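Local coordinates for VgrG protein (Vibrio cholerae, PDB 4E1C) that probably uses ATP and magnesium to cross-link actin subunits covalently through its actin cross-linking domain, as a toxin effector delivered by the bacterium, at residues 27-32 / 171-176. Residues are numbered along the deposited sequence; the frame is centred on the assembly and turned at random.
Sequences IENELA and SGQQAT. With MG (magnesium ion), chain D; MG (magnesium ion), chain E; ADP (adenosine-5'-diphosphate), chain B.
Glu28 and Gln174 face each other as a hydrogen-bonded pair of antiparallel strands, part of strands 24-32 and 167-180. Glu28 N reaches Gln174 O at 3.0 Å, and Gln174 N returns the bond to Glu28 O at 3.1 Å. Both side chains leave the same face of the sheet, where Glu28 OE1 lies 3.7 Å from Gln174 CB and the carboxylate and amide planes stand 77° apart. The carboxylate lies between two magnesium ions: Glu28 OE2 binds one at 2.5 Å, and Glu28 OE1 is 3.1 Å from the other, which Gln174 OE1 binds at 2.6 Å together with Glu351. Both bonds are long for magnesium. Gln174 gets there by a turn about its CB-CG bond (chi2 101°). A carboxylate suits a metal site beside ADP, and an amide oxygen adds a ligand without further charge. Glu28 OE1 also accepts a bond from a water that touches Thr176 OG1 and ADP O3', linking both strands to the ribose.

Gly172 lies where the chain turns a corner. Its carbonyl takes the nearly straight bond from Glu30 N (2.8 Å), and with no side chain its backbone comes close to Glu30, whose CB lies 3.6 Å from Gly172 O. On the other face, Asn29 and Gln173 lie side by side; the N-H...O line from Gln173 NE2 is nearly straight and Asn29 OD1 lies in the Gln173 amide plane, but the donor stands above the Asn29 carbonyl plane. Gln173 NE2 also bonds Pro364 O, so two acceptors fix its amide.

The chemistry thus divides by face: Asn29 and Gln173 pair their amides, while oxygens of Glu28 and Gln174 place two magnesium ions beside the nucleotide, consistent with an ATP-using site.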
loop_
_atom_site.group_PDB
_atom_site.type_symbol
_atom_site.label_atom_id
_atom_site.label_comp_id
_atom_site.label_asym_id
_atom_site.label_seq_id
_atom_site.Cartn_x
_atom_site.Cartn_y
_atom_site.Cartn_z
ATOM N N ILE A 27 7.535 0.447 -3.685
ATOM C CA ILE A 27 7.254 -0.889 -4.222
ATOM C C ILE A 27 7.171 -1.917 -3.090
ATOM O O ILE A 27 7.715 -1.681 -2.013
ATOM C CB ILE A 27 8.217 -1.324 -5.368
ATOM C CG1 ILE A 27 9.692 -1.456 -4.898
ATOM C CG2 ILE A 27 8.059 -0.436 -6.620
ATOM C CD1 ILE A 27 10.646 -2.238 -5.853
ATOM N N GLU A 28 6.454 -3.024 -3.327
ATOM C CA GLU A 28 6.299 -4.161 -2.416
ATOM C C GLU A 28 6.586 -5.386 -3.236
ATOM O O GLU A 28 6.092 -5.490 -4.360
ATOM C CB GLU A 28 4.882 -4.244 -1.841
ATOM C CG GLU A 28 4.566 -3.177 -0.813
ATOM C CD GLU A 28 3.079 -3.031 -0.543
ATOM O OE1 GLU A 28 2.341 -2.538 -1.429
ATOM O OE2 GLU A 28 2.652 -3.425 0.563
ATOM N N ASN A 29 7.428 -6.287 -2.710
ATOM C CA ASN A 29 7.804 -7.501 -3.440
ATOM C C ASN A 29 7.861 -8.728 -2.538
ATOM O O ASN A 29 8.784 -8.889 -1.724
ATOM C CB ASN A 29 9.157 -7.302 -4.147
ATOM C CG ASN A 29 9.398 -8.199 -5.347
ATOM O OD1 ASN A 29 10.215 -7.897 -6.216
ATOM N ND2 ASN A 29 8.668 -9.291 -5.464
ATOM N N GLU A 30 6.867 -9.595 -2.687
ATOM C CA GLU A 30 6.782 -10.825 -1.916
ATOM C C GLU A 30 7.685 -11.862 -2.577
ATOM O O GLU A 30 7.684 -12.006 -3.804
ATOM C CB GLU A 30 5.332 -11.291 -1.816
ATOM C CG GLU A 30 5.098 -12.339 -0.742
ATOM C CD GLU A 30 3.735 -12.995 -0.788
ATOM O OE1 GLU A 30 3.362 -13.649 0.213
ATOM O OE2 GLU A 30 3.032 -12.848 -1.815
ATOM N N LEU A 31 8.532 -12.498 -1.773
ATOM C CA LEU A 31 9.507 -13.461 -2.284
ATOM C C LEU A 31 8.949 -14.859 -2.304
ATOM O O LEU A 31 8.116 -15.203 -1.476
ATOM C CB LEU A 31 10.809 -13.423 -1.447
ATOM C CG LEU A 31 11.524 -12.069 -1.330
ATOM C CD1 LEU A 31 12.661 -12.153 -0.382
ATOM C CD2 LEU A 31 11.973 -11.524 -2.695
ATOM N N ALA A 32 9.446 -15.687 -3.236
ATOM C CA ALA A 32 9.118 -17.104 -3.298
ATOM C C ALA A 32 10.407 -17.851 -2.973
ATOM O O ALA A 32 11.496 -17.386 -3.321
ATOM C CB ALA A 32 8.640 -17.481 -4.698
ATOM N N SER A 171 3.060 -11.422 -9.788
ATOM C CA SER A 171 1.976 -11.812 -8.863
ATOM C C SER A 171 2.316 -11.488 -7.393
ATOM O O SER A 171 1.411 -11.355 -6.581
ATOM C CB SER A 171 1.598 -13.288 -9.028
ATOM O OG SER A 171 2.562 -14.149 -8.447
ATOM N N GLY A 172 3.610 -11.370 -7.072
ATOM C CA GLY A 172 4.059 -10.985 -5.739
ATOM C C GLY A 172 4.375 -9.505 -5.622
ATOM O O GLY A 172 4.807 -9.047 -4.560
ATOM N N GLN A 173 4.124 -8.727 -6.699
ATOM C CA GLN A 173 4.487 -7.309 -6.779
ATOM C C GLN A 173 3.374 -6.274 -6.814
ATOM O O GLN A 173 2.371 -6.447 -7.507
ATOM C CB GLN A 173 5.444 -7.071 -7.954
ATOM C CG GLN A 173 6.785 -7.805 -7.788
ATOM C CD GLN A 173 7.712 -7.712 -8.985
ATOM O OE1 GLN A 173 7.285 -7.656 -10.145
ATOM N NE2 GLN A 173 9.013 -7.781 -8.729
ATOM N N GLN A 174 3.601 -5.156 -6.103
ATOM C CA GLN A 174 2.726 -3.977 -6.079
ATOM C C GLN A 174 3.583 -2.731 -6.134
ATOM O O GLN A 174 4.752 -2.763 -5.777
ATOM C CB GLN A 174 1.837 -3.914 -4.828
ATOM C CG GLN A 174 0.578 -4.750 -4.902
ATOM C CD GLN A 174 0.740 -6.034 -4.149
ATOM O OE1 GLN A 174 0.791 -6.053 -2.911
ATOM N NE2 GLN A 174 0.811 -7.139 -4.883
ATOM N N ALA A 175 2.985 -1.626 -6.578
ATOM C CA ALA A 175 3.612 -0.319 -6.608
ATOM C C ALA A 175 2.612 0.648 -5.977
ATOM O O ALA A 175 1.411 0.459 -6.145
ATOM C CB ALA A 175 3.917 0.088 -8.040
ATOM N N THR A 176 3.110 1.648 -5.211
ATOM C CA THR A 176 2.296 2.676 -4.561
ATOM C C THR A 176 2.777 4.025 -5.064
ATOM O O THR A 176 3.957 4.318 -4.970
ATOM C CB THR A 176 2.306 2.539 -3.020
ATOM O OG1 THR A 176 1.677 1.311 -2.654
ATOM C CG2 THR A 176 1.550 3.680 -2.328
HETATM MG MG MG D . -0.000 -4.473 -1.049
HETATM MG MG MG E . 3.401 -3.928 2.837
HETATM P PB ADP B . 1.490 -2.196 4.695
HETATM O O1B ADP B . 0.325 -1.331 4.971
HETATM O O2B ADP B . 2.115 -2.673 6.035
HETATM O O3B ADP B . 1.064 -3.417 3.870
HETATM P PA ADP B . 3.150 0.137 4.092
HETATM O O1A ADP B . 2.115 0.981 4.751
HETATM O O2A ADP B . 4.401 0.054 4.976
HETATM O O3A ADP B . 2.577 -1.347 3.879
HETATM O "O5'" ADP B . 3.521 0.779 2.693
HETATM C "C5'" ADP B . 3.152 0.188 1.442
HETATM C "C4'" ADP B . 3.840 0.929 0.322
HETATM O "O4'" ADP B . 3.676 2.358 0.471
HETATM C "C3'" ADP B . 5.342 0.677 0.127
HETATM O "O3'" ADP B . 5.561 0.301 -1.226
HETATM C "C2'" ADP B . 5.964 2.041 0.425
HETATM O "O2'" ADP B . 7.175 2.355 -0.240
HETATM C "C1'" ADP B . 4.841 2.943 -0.060
HETATM N N9 ADP B . 4.938 4.334 0.356
HETATM C C8 ADP B . 5.031 4.830 1.631
HETATM N N7 ADP B . 5.103 6.134 1.679
HETATM C C5 ADP B . 5.050 6.527 0.356
HETATM C C6 ADP B . 5.048 7.789 -0.265
HETATM N N6 ADP B . 5.135 8.945 0.413
HETATM N N1 ADP B . 4.968 7.833 -1.613
HETATM C C2 ADP B . 4.895 6.686 -2.295
HETATM N N3 ADP B . 4.892 5.438 -1.821
HETATM C C4 ADP B . 4.964 5.426 -0.478
HETATM O O HOH W 1 3.443 -0.669 -2.886
#